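Local coordinates for amidohydrolase 3 domain-containing protein (Pyrococcus horikoshii, PDB 3IGH) that is uncharacterised but probably hydrolyses non-peptide carbon-nitrogen bonds, as a metal-dependent member of the amidohydrolase family, at residues A[154-159]-A[165-170]; A[130-135]-A[171-176]; A[4-9]-A[465-470]. All coordinates share one frame; numbering follows the deposited sequence. Where two conformers were deposited one is given.

Contact 1 (A[154-159]-A[165-170]); sequences SKDFDE and KEKSLE. With SO4 (sulfate ion), chain P.
A hairpin-to-helix junction is pinned here by a salt-bridge network of K155 and D156 with K165 and E166, with K155 and D156 at the middle of a type I turn from S154 to F157. The backbone tie is K165 N to D156 O, 3.0 Å and 155° at the hydrogen. D156 crosses K165 and E166 at about a right angle, and its OD1 takes the K165 ammonium at NZ (3.2 Å) on the anti side, 21° out of the carboxylate plane. K165 bends at its last torsion (chi4 67°), which turns NZ back toward D156; a weak bond of 3.2 Å links K165 NZ to E166 OE2. The shared ammonium probably eases the crowding of two carboxylates, D156 OD1 and E166 OE1, only 3.5 Å apart. K155 joins through long salt bridges to D156 and E166. Putting an alanine in place of D156 removes the carboxylate, which would probably leave K165 NZ without this mate and its chain freer to turn.

S154 OG works twice: it accepts from D156 N (3.2 Å), an ST turn, and donates weakly to S168 OG. A sulfate, probably from the crystallisation liquor, bridges the two segments. K155 N gives its hydrogen to sulfate O2, while K167 NZ reaches sulfate O1 at 2.9 Å. D158 OD2 bonds T161 N in the bend beyond. The whole is typical of a short antiparallel hairpin, strands 157-158 and 163-165, that leads into a helix, here 166-180.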
loop_
_atom_site.group_PDB
_atom_site.type_symbol
_atom_site.label_atom_id
_atom_site.label_comp_id
_atom_site.label_asym_id
_atom_site.label_seq_id
_atom_site.Cartn_x
_atom_site.Cartn_y
_atom_site.Cartn_z
ATOM N N SER A 154 -25.607 -31.205 -13.980
ATOM C CA SER A 154 -24.646 -32.186 -14.503
ATOM C C SER A 154 -24.763 -33.525 -13.770
ATOM O O SER A 154 -25.514 -33.643 -12.793
ATOM C CB SER A 154 -23.202 -31.656 -14.444
ATOM O OG SER A 154 -22.612 -31.833 -13.171
ATOM N N LYS A 155 -24.015 -34.526 -14.241
ATOM C CA LYS A 155 -23.948 -35.842 -13.582
ATOM C C LYS A 155 -23.268 -35.798 -12.205
ATOM O O LYS A 155 -23.497 -36.668 -11.362
ATOM C CB LYS A 155 -23.282 -36.887 -14.490
ATOM C CG LYS A 155 -22.071 -36.401 -15.274
ATOM C CD LYS A 155 -20.762 -36.829 -14.646
ATOM C CE LYS A 155 -19.597 -36.536 -15.582
ATOM N NZ LYS A 155 -18.289 -36.900 -14.973
ATOM N N ASP A 156 -22.458 -34.763 -11.986
ATOM C CA ASP A 156 -21.763 -34.543 -10.721
ATOM C C ASP A 156 -22.611 -33.815 -9.666
ATOM O O ASP A 156 -22.180 -33.631 -8.523
ATOM C CB ASP A 156 -20.467 -33.779 -10.984
ATOM C CG ASP A 156 -19.460 -34.592 -11.780
ATOM O OD1 ASP A 156 -19.476 -35.838 -11.672
ATOM O OD2 ASP A 156 -18.639 -33.979 -12.500
ATOM N N PHE A 157 -23.815 -33.410 -10.055
ATOM C CA PHE A 157 -24.757 -32.778 -9.145
ATOM C C PHE A 157 -26.084 -33.533 -9.177
ATOM O O PHE A 157 -26.861 -33.427 -10.130
ATOM C CB PHE A 157 -24.926 -31.286 -9.490
ATOM C CG PHE A 157 -26.056 -30.591 -8.756
ATOM C CD1 PHE A 157 -26.316 -30.843 -7.405
ATOM C CD2 PHE A 157 -26.833 -29.640 -9.417
ATOM C CE1 PHE A 157 -27.355 -30.194 -6.740
ATOM C CE2 PHE A 157 -27.869 -28.979 -8.757
ATOM C CZ PHE A 157 -28.131 -29.256 -7.415
ATOM N N ASP A 158 -26.329 -34.296 -8.120
ATOM C CA ASP A 158 -27.575 -35.028 -7.974
ATOM C C ASP A 158 -28.544 -34.153 -7.203
ATOM O O ASP A 158 -28.376 -33.925 -6.004
ATOM C CB ASP A 158 -27.334 -36.353 -7.255
ATOM C CG ASP A 158 -28.521 -37.307 -7.351
ATOM O OD1 ASP A 158 -28.349 -38.393 -7.944
ATOM O OD2 ASP A 158 -29.614 -36.982 -6.827
ATOM N N GLU A 159 -29.566 -33.674 -7.903
ATOM C CA GLU A 159 -30.468 -32.666 -7.356
ATOM C C GLU A 159 -31.422 -33.234 -6.300
ATOM O O GLU A 159 -31.824 -32.524 -5.376
ATOM C CB GLU A 159 -31.210 -31.948 -8.495
ATOM C CG GLU A 159 -30.282 -31.646 -9.688
ATOM C CD GLU A 159 -30.770 -30.549 -10.625
ATOM O OE1 GLU A 159 -30.051 -30.271 -11.620
ATOM O OE2 GLU A 159 -31.851 -29.966 -10.374
ATOM N N LYS A 165 -20.294 -33.290 -6.215
ATOM C CA LYS A 165 -18.944 -33.848 -6.312
ATOM C C LYS A 165 -18.218 -33.368 -7.561
ATOM O O LYS A 165 -18.817 -32.721 -8.423
ATOM C CB LYS A 165 -18.985 -35.385 -6.272
ATOM C CG LYS A 165 -19.800 -36.036 -7.390
ATOM C CD LYS A 165 -19.944 -37.540 -7.168
ATOM C CE LYS A 165 -20.738 -38.201 -8.288
ATOM N NZ LYS A 165 -20.008 -38.160 -9.584
ATOM N N GLU A 166 -16.925 -33.688 -7.632
ATOM C CA GLU A 166 -16.061 -33.392 -8.784
ATOM C C GLU A 166 -16.126 -31.929 -9.238
ATOM O O GLU A 166 -15.846 -31.028 -8.439
ATOM C CB GLU A 166 -16.306 -34.395 -9.923
ATOM C CG GLU A 166 -15.961 -35.846 -9.535
ATOM C CD GLU A 166 -16.315 -36.870 -10.613
ATOM O OE1 GLU A 166 -16.021 -36.628 -11.805
ATOM O OE2 GLU A 166 -16.875 -37.932 -10.260
ATOM N N LYS A 167 -16.518 -31.680 -10.487
ATOM C CA LYS A 167 -16.512 -30.311 -11.001
ATOM C C LYS A 167 -17.688 -29.469 -10.507
ATOM O O LYS A 167 -17.601 -28.242 -10.508
ATOM C CB LYS A 167 -16.375 -30.259 -12.527
ATOM C CG LYS A 167 -17.577 -30.733 -13.315
ATOM C CD LYS A 167 -17.324 -30.550 -14.810
ATOM C CE LYS A 167 -18.366 -31.264 -15.657
ATOM N NZ LYS A 167 -19.724 -30.662 -15.519
ATOM N N SER A 168 -18.769 -30.125 -10.075
ATOM C CA SER A 168 -19.883 -29.423 -9.432
ATOM C C SER A 168 -19.492 -28.891 -8.052
ATOM O O SER A 168 -20.000 -27.854 -7.617
ATOM C CB SER A 168 -21.113 -30.318 -9.324
ATOM O OG SER A 168 -21.604 -30.641 -10.612
ATOM N N LEU A 169 -18.602 -29.611 -7.366
ATOM C CA LEU A 169 -18.069 -29.159 -6.081
ATOM C C LEU A 169 -17.114 -27.993 -6.282
ATOM O O LEU A 169 -17.090 -27.054 -5.475
ATOM C CB LEU A 169 -17.372 -30.297 -5.326
ATOM C CG LEU A 169 -16.904 -29.896 -3.919
ATOM C CD1 LEU A 169 -18.086 -29.522 -3.029
ATOM C CD2 LEU A 169 -16.086 -30.986 -3.288
ATOM N N GLU A 170 -16.329 -28.074 -7.356
ATOM C CA GLU A 170 -15.456 -26.988 -7.787
ATOM C C GLU A 170 -16.293 -25.733 -8.060
ATOM O O GLU A 170 -15.906 -24.625 -7.686
ATOM C CB GLU A 170 -14.688 -27.424 -9.039
ATOM C CG GLU A 170 -13.701 -26.408 -9.614
ATOM C CD GLU A 170 -13.150 -26.832 -10.972
ATOM O OE1 GLU A 170 -13.109 -28.050 -11.258
ATOM O OE2 GLU A 170 -12.757 -25.942 -11.756
HETATM S S SO4 P . -22.066 -33.249 -17.716
HETATM O O1 SO4 P . -21.082 -32.871 -16.710
HETATM O O2 SO4 P . -23.223 -33.869 -17.080
HETATM O O3 SO4 P . -22.508 -32.059 -18.440
HETATM O O4 SO4 P . -21.450 -34.194 -18.645
#

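Contact 2 (A[130-135]-A[171-176]); sequences FIYRKC and EARKVI
F130 and I176 make the tight half of this contact, where strand 129-133 faces helix 166-180. The methyl CD1 of I176 stands over the centre of the F130 ring, 3.9 Å from the centroid and 8° off the normal, a CH-pi contact squarely over the face. F130 holds CG anti to its own nitrogen, carrying the ring across to the helix. A172 CB fills in obliquely, 4.1 Å from F130 CE1. F130 CE2 in turn covers the rim of one face of the Y132 ring. M145, L149 and F104 close round I176, so this half is buried.

The other half is looser and borders on solvent. R173 crosses Y132 obliquely, ring and guanidinium 39° apart, with Y132 CE1 and OH over one face of the guanidinium. The nearest atoms are Y132 OH and R173 CG at 3.5 Å. Bends at chi2 and chi3 bring the guanidinium to Y132, but R173 was deposited in two conformers, so this half is less certain.

The segment axes are 12.0 Å apart at 135°, and side chains alone span that distance. Dispersion and burial of apolar surface, rather than directed polar bonds, therefore join helix to sheet.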
loop_
_atom_site.group_PDB
_atom_site.type_symbol
_atom_site.label_atom_id
_atom_site.label_comp_id
_atom_site.label_asym_id
_atom_site.label_seq_id
_atom_site.Cartn_x
_atom_site.Cartn_y
_atom_site.Cartn_z
ATOM N N PHE A 130 -24.476 -26.572 4.163
ATOM C CA PHE A 130 -23.548 -27.140 3.197
ATOM C C PHE A 130 -22.521 -27.955 3.991
ATOM O O PHE A 130 -21.796 -27.398 4.820
ATOM C CB PHE A 130 -22.868 -26.009 2.419
ATOM C CG PHE A 130 -21.985 -26.480 1.294
ATOM C CD1 PHE A 130 -22.513 -26.688 0.029
ATOM C CD2 PHE A 130 -20.620 -26.697 1.495
ATOM C CE1 PHE A 130 -21.715 -27.109 -1.021
ATOM C CE2 PHE A 130 -19.811 -27.126 0.447
ATOM C CZ PHE A 130 -20.358 -27.324 -0.814
ATOM N N ILE A 131 -22.481 -29.269 3.777
ATOM C CA ILE A 131 -21.610 -30.130 4.603
ATOM C C ILE A 131 -20.623 -30.968 3.800
ATOM O O ILE A 131 -21.005 -31.808 2.981
ATOM C CB ILE A 131 -22.394 -31.003 5.639
ATOM C CG1 ILE A 131 -23.443 -31.904 4.964
ATOM C CG2 ILE A 131 -23.046 -30.122 6.695
ATOM C CD1 ILE A 131 -23.972 -33.022 5.875
ATOM N N TYR A 132 -19.337 -30.725 4.049
ATOM C CA TYR A 132 -18.277 -31.466 3.387
ATOM C C TYR A 132 -18.123 -32.846 4.002
ATOM O O TYR A 132 -18.117 -32.986 5.222
ATOM C CB TYR A 132 -16.948 -30.746 3.555
ATOM C CG TYR A 132 -16.768 -29.531 2.691
ATOM C CD1 TYR A 132 -16.420 -29.656 1.340
ATOM C CD2 TYR A 132 -16.906 -28.249 3.227
ATOM C CE1 TYR A 132 -16.228 -28.526 0.542
ATOM C CE2 TYR A 132 -16.718 -27.114 2.436
ATOM C CZ TYR A 132 -16.376 -27.262 1.101
ATOM O OH TYR A 132 -16.194 -26.142 0.325
ATOM N N ARG A 133 -17.989 -33.850 3.142
ATOM C CA ARG A 133 -17.526 -35.171 3.560
ATOM C C ARG A 133 -16.069 -35.058 3.984
ATOM O O ARG A 133 -15.348 -34.168 3.525
ATOM C CB ARG A 133 -17.622 -36.168 2.401
ATOM C CG ARG A 133 -17.415 -37.640 2.815
ATOM C CD ARG A 133 -17.385 -38.597 1.632
ATOM N NE ARG A 133 -17.026 -39.937 2.095
ATOM C CZ ARG A 133 -15.783 -40.415 2.160
ATOM N NH1 ARG A 133 -14.749 -39.679 1.766
ATOM N NH2 ARG A 133 -15.571 -41.642 2.611
ATOM N N LYS A 134 -15.661 -35.939 4.894
ATOM C CA LYS A 134 -14.255 -36.248 5.155
ATOM C C LYS A 134 -13.472 -36.230 3.835
ATOM O O LYS A 134 -13.915 -36.810 2.837
ATOM C CB LYS A 134 -14.197 -37.636 5.812
ATOM C CG LYS A 134 -12.840 -38.127 6.253
ATOM C CD LYS A 134 -12.861 -39.639 6.457
ATOM C CE LYS A 134 -12.630 -40.385 5.147
ATOM N NZ LYS A 134 -12.301 -41.816 5.382
ATOM N N CYS A 135 -12.339 -35.526 3.830
ATOM C CA CYS A 135 -11.446 -35.382 2.649
ATOM C C CYS A 135 -11.862 -34.328 1.617
ATOM O O CYS A 135 -11.131 -34.087 0.653
ATOM C CB CYS A 135 -11.117 -36.733 1.971
ATOM S SG CYS A 135 -10.467 -37.989 3.115
ATOM N N GLU A 171 -17.444 -25.920 -8.708
ATOM C CA GLU A 171 -18.360 -24.813 -8.984
ATOM C C GLU A 171 -18.943 -24.267 -7.682
ATOM O O GLU A 171 -18.957 -23.058 -7.470
ATOM C CB GLU A 171 -19.489 -25.231 -9.939
ATOM C CG GLU A 171 -20.420 -24.082 -10.337
ATOM C CD GLU A 171 -21.680 -24.537 -11.064
ATOM O OE1 GLU A 171 -22.200 -25.635 -10.766
ATOM O OE2 GLU A 171 -22.163 -23.779 -11.931
ATOM N N ALA A 172 -19.400 -25.163 -6.808
ATOM C CA ALA A 172 -19.985 -24.769 -5.531
ATOM C C ALA A 172 -19.012 -23.958 -4.677
ATOM O O ALA A 172 -19.416 -22.965 -4.066
ATOM C CB ALA A 172 -20.475 -25.993 -4.759
ATOM N N ARG A 173 -17.756 -24.328 -4.698
ATOM C CA ARG A 173 -16.769 -23.644 -3.918
ATOM C C ARG A 173 -16.514 -22.263 -4.456
ATOM O O ARG A 173 -16.388 -21.341 -3.712
ATOM C CB ARG A 173 -15.488 -24.405 -3.980
ATOM C CG ARG A 173 -15.388 -25.473 -3.012
ATOM C CD ARG A 173 -13.976 -25.528 -2.565
ATOM N NE ARG A 173 -13.555 -26.896 -2.442
ATOM C CZ ARG A 173 -12.973 -27.382 -1.363
ATOM N NH1 ARG A 173 -12.639 -28.654 -1.318
ATOM N NH2 ARG A 173 -12.724 -26.586 -0.340
ATOM N N LYS A 174 -16.421 -22.162 -5.768
ATOM C CA LYS A 174 -16.252 -20.880 -6.456
ATOM C C LYS A 174 -17.414 -19.932 -6.144
ATOM O O LYS A 174 -17.198 -18.760 -5.831
ATOM C CB LYS A 174 -16.132 -21.110 -7.968
ATOM C CG LYS A 174 -15.656 -19.900 -8.767
ATOM C CD LYS A 174 -15.481 -20.263 -10.242
ATOM C CE LYS A 174 -14.617 -19.251 -10.995
ATOM N NZ LYS A 174 -15.381 -18.049 -11.438
ATOM N N VAL A 175 -18.637 -20.462 -6.199
ATOM C CA VAL A 175 -19.850 -19.686 -5.927
ATOM C C VAL A 175 -19.926 -19.221 -4.465
ATOM O O VAL A 175 -20.269 -18.065 -4.183
ATOM C CB VAL A 175 -21.118 -20.498 -6.333
ATOM C CG1 VAL A 175 -22.383 -19.854 -5.805
ATOM C CG2 VAL A 175 -21.197 -20.626 -7.852
ATOM N N ILE A 176 -19.587 -20.116 -3.539
ATOM C CA ILE A 176 -19.487 -19.751 -2.130
ATOM C C ILE A 176 -18.466 -18.621 -1.947
ATOM O O ILE A 176 -18.761 -17.609 -1.320
ATOM C CB ILE A 176 -19.124 -20.973 -1.232
ATOM C CG1 ILE A 176 -20.296 -21.961 -1.163
ATOM C CG2 ILE A 176 -18.764 -20.523 0.193
ATOM C CD1 ILE A 176 -19.888 -23.359 -0.696
#

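Contact 3 (A[4-9]-A[465-470]); sequences KALING and AEYIIL
L6 and Y467 lie on strands of different sheets, their CA atoms 10.9 Å apart, so the backbones do not pair and side chains bridge the space. From strand 3-7, alternation sends K4 and L6 to the same side, toward Y467. L6 CD1 sits over one face of the tyrosine ring, shifted toward the rim, 3.9 Å from the centroid and 20° off the normal. Its closest ring atom is Y467 CZ, 3.7 Å from L6 CD1, and the second methyl, L6 CD2, lies 3.8 Å from Y467 OH. The leucine and tyrosine side chains approach from opposite directions.

K4 comes in at the ring edge, near its plane, where NZ gives a weak hydrogen bond of 3.1 Å to Y467 OH. The lysine chain is bent at chi3 and chi4 (131° and 130°), which brings the ammonium round to the hydroxyl. The phenol thus has its polar end met by a cation while one face is covered by the L6 CD1 methyl. K203 adds a cation-pi contact with the same ring, and I26 and V59 touch it too.

Such packing of an N-terminal strand against a C-terminal one is consistent with the small beta-sandwich domain, built from both chain ends, that flanks the barrel in amidohydrolases.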
loop_
_atom_site.group_PDB
_atom_site.type_symbol
_atom_site.label_atom_id
_atom_site.label_comp_id
_atom_site.label_asym_id
_atom_site.label_seq_id
_atom_site.Cartn_x
_atom_site.Cartn_y
_atom_site.Cartn_z
ATOM N N LYS A 4 11.185 0.743 24.241
ATOM C CA LYS A 4 11.242 -0.189 25.346
ATOM C C LYS A 4 12.444 -1.098 25.382
ATOM O O LYS A 4 13.038 -1.370 24.374
ATOM C CB LYS A 4 9.956 -0.967 25.468
ATOM C CG LYS A 4 9.760 -1.988 24.436
ATOM C CD LYS A 4 8.559 -2.866 24.726
ATOM C CE LYS A 4 7.676 -2.975 23.493
ATOM N NZ LYS A 4 7.280 -4.354 23.082
ATOM N N ALA A 5 12.803 -1.546 26.568
ATOM C CA ALA A 5 13.850 -2.543 26.735
ATOM C C ALA A 5 13.281 -3.849 27.279
ATOM O O ALA A 5 12.408 -3.843 28.147
ATOM C CB ALA A 5 14.965 -2.027 27.634
ATOM N N LEU A 6 13.760 -4.959 26.725
ATOM C CA LEU A 6 13.514 -6.286 27.269
ATOM C C LEU A 6 14.837 -6.709 27.882
ATOM O O LEU A 6 15.822 -6.880 27.165
ATOM C CB LEU A 6 13.118 -7.281 26.169
ATOM C CG LEU A 6 11.868 -7.117 25.299
ATOM C CD1 LEU A 6 11.650 -8.390 24.480
ATOM C CD2 LEU A 6 10.623 -6.811 26.120
ATOM N N ILE A 7 14.862 -6.849 29.208
ATOM C CA ILE A 7 16.105 -7.090 29.948
ATOM C C ILE A 7 15.976 -8.282 30.896
ATOM O O ILE A 7 14.861 -8.735 31.178
ATOM C CB ILE A 7 16.541 -5.844 30.784
ATOM C CG1 ILE A 7 15.494 -5.500 31.854
ATOM C CG2 ILE A 7 16.846 -4.641 29.880
ATOM C CD1 ILE A 7 16.083 -4.955 33.133
ATOM N N ASN A 8 17.123 -8.759 31.390
ATOM C CA ASN A 8 17.205 -9.825 32.407
ATOM C C ASN A 8 16.497 -11.108 31.957
ATOM O O ASN A 8 15.597 -11.635 32.628
ATOM C CB ASN A 8 16.701 -9.327 33.775
ATOM C CG ASN A 8 16.985 -10.309 34.906
ATOM O OD1 ASN A 8 18.090 -10.841 35.024
ATOM N ND2 ASN A 8 15.975 -10.559 35.735
ATOM N N GLY A 9 16.894 -11.573 30.780
ATOM C CA GLY A 9 16.323 -12.772 30.196
ATOM C C GLY A 9 17.259 -13.336 29.164
ATOM O O GLY A 9 18.342 -12.799 28.937
ATOM N N ALA A 465 10.456 -6.297 15.582
ATOM C CA ALA A 465 10.447 -6.953 16.888
ATOM C C ALA A 465 9.222 -7.849 17.038
ATOM O O ALA A 465 8.311 -7.564 17.829
ATOM C CB ALA A 465 10.499 -5.913 18.007
ATOM N N GLU A 466 9.199 -8.926 16.261
ATOM C CA GLU A 466 8.164 -9.943 16.374
ATOM C C GLU A 466 8.770 -11.081 17.155
ATOM O O GLU A 466 9.625 -11.810 16.651
ATOM C CB GLU A 466 7.702 -10.448 14.997
ATOM C CG GLU A 466 7.299 -9.359 14.016
ATOM C CD GLU A 466 6.001 -8.660 14.373
ATOM O OE1 GLU A 466 5.384 -8.987 15.405
ATOM O OE2 GLU A 466 5.589 -7.777 13.604
ATOM N N TYR A 467 8.340 -11.212 18.398
ATOM C CA TYR A 467 8.943 -12.178 19.289
ATOM C C TYR A 467 7.880 -12.842 20.131
ATOM O O TYR A 467 6.754 -12.337 20.253
ATOM C CB TYR A 467 10.017 -11.502 20.172
ATOM C CG TYR A 467 9.471 -10.399 21.059
ATOM C CD1 TYR A 467 8.913 -10.689 22.309
ATOM C CD2 TYR A 467 9.512 -9.065 20.649
ATOM C CE1 TYR A 467 8.400 -9.688 23.120
ATOM C CE2 TYR A 467 9.001 -8.050 21.459
ATOM C CZ TYR A 467 8.450 -8.370 22.692
ATOM O OH TYR A 467 7.941 -7.381 23.504
ATOM N N ILE A 468 8.235 -13.984 20.707
ATOM C CA ILE A 468 7.376 -14.650 21.673
ATOM C C ILE A 468 8.167 -14.889 22.951
ATOM O O ILE A 468 9.387 -15.077 22.909
ATOM C CB ILE A 468 6.733 -15.963 21.117
ATOM C CG1 ILE A 468 7.783 -16.936 20.571
ATOM C CG2 ILE A 468 5.734 -15.636 20.005
ATOM C CD1 ILE A 468 7.181 -18.185 19.907
ATOM N N ILE A 469 7.475 -14.835 24.081
ATOM C CA ILE A 469 8.107 -15.007 25.386
ATOM C C ILE A 469 7.770 -16.400 25.909
ATOM O O ILE A 469 6.601 -16.793 25.961
ATOM C CB ILE A 469 7.677 -13.887 26.387
ATOM C CG1 ILE A 469 8.064 -12.506 25.829
ATOM C CG2 ILE A 469 8.318 -14.101 27.766
ATOM C CD1 ILE A 469 7.741 -11.321 26.742
ATOM N N LEU A 470 8.803 -17.154 26.272
ATOM C CA LEU A 470 8.621 -18.524 26.747
ATOM C C LEU A 470 9.141 -18.704 28.178
ATOM O O LEU A 470 10.035 -17.972 28.618
ATOM C CB LEU A 470 9.292 -19.515 25.786
ATOM C CG LEU A 470 8.925 -19.415 24.294
ATOM C CD1 LEU A 470 9.798 -20.328 23.471
ATOM C CD2 LEU A 470 7.444 -19.715 24.040
#

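Contacts 1 and 2 are neighbours, their centres 10 Å apart, and both use helix 166-180. Contact 1 ties the start region of the helix to the preceding hairpin, and contact 2 lays the following turns on the same sheet. L169 joins them: its CD1 lies 3.9 Å from F130 CZ, continuing the apolar layer of contact 2 under contact 1. Contact 3 stands on the opposite side of the chain's centre, centres about 53 Å from contact 1 and 43 Å from contact 2. Its nearest atoms are about 35 Å and 30 Å from theirs. No metal lies in any of the three; a sulfate bridges contact 1, and another lies about 6 Å from the K4 side chain.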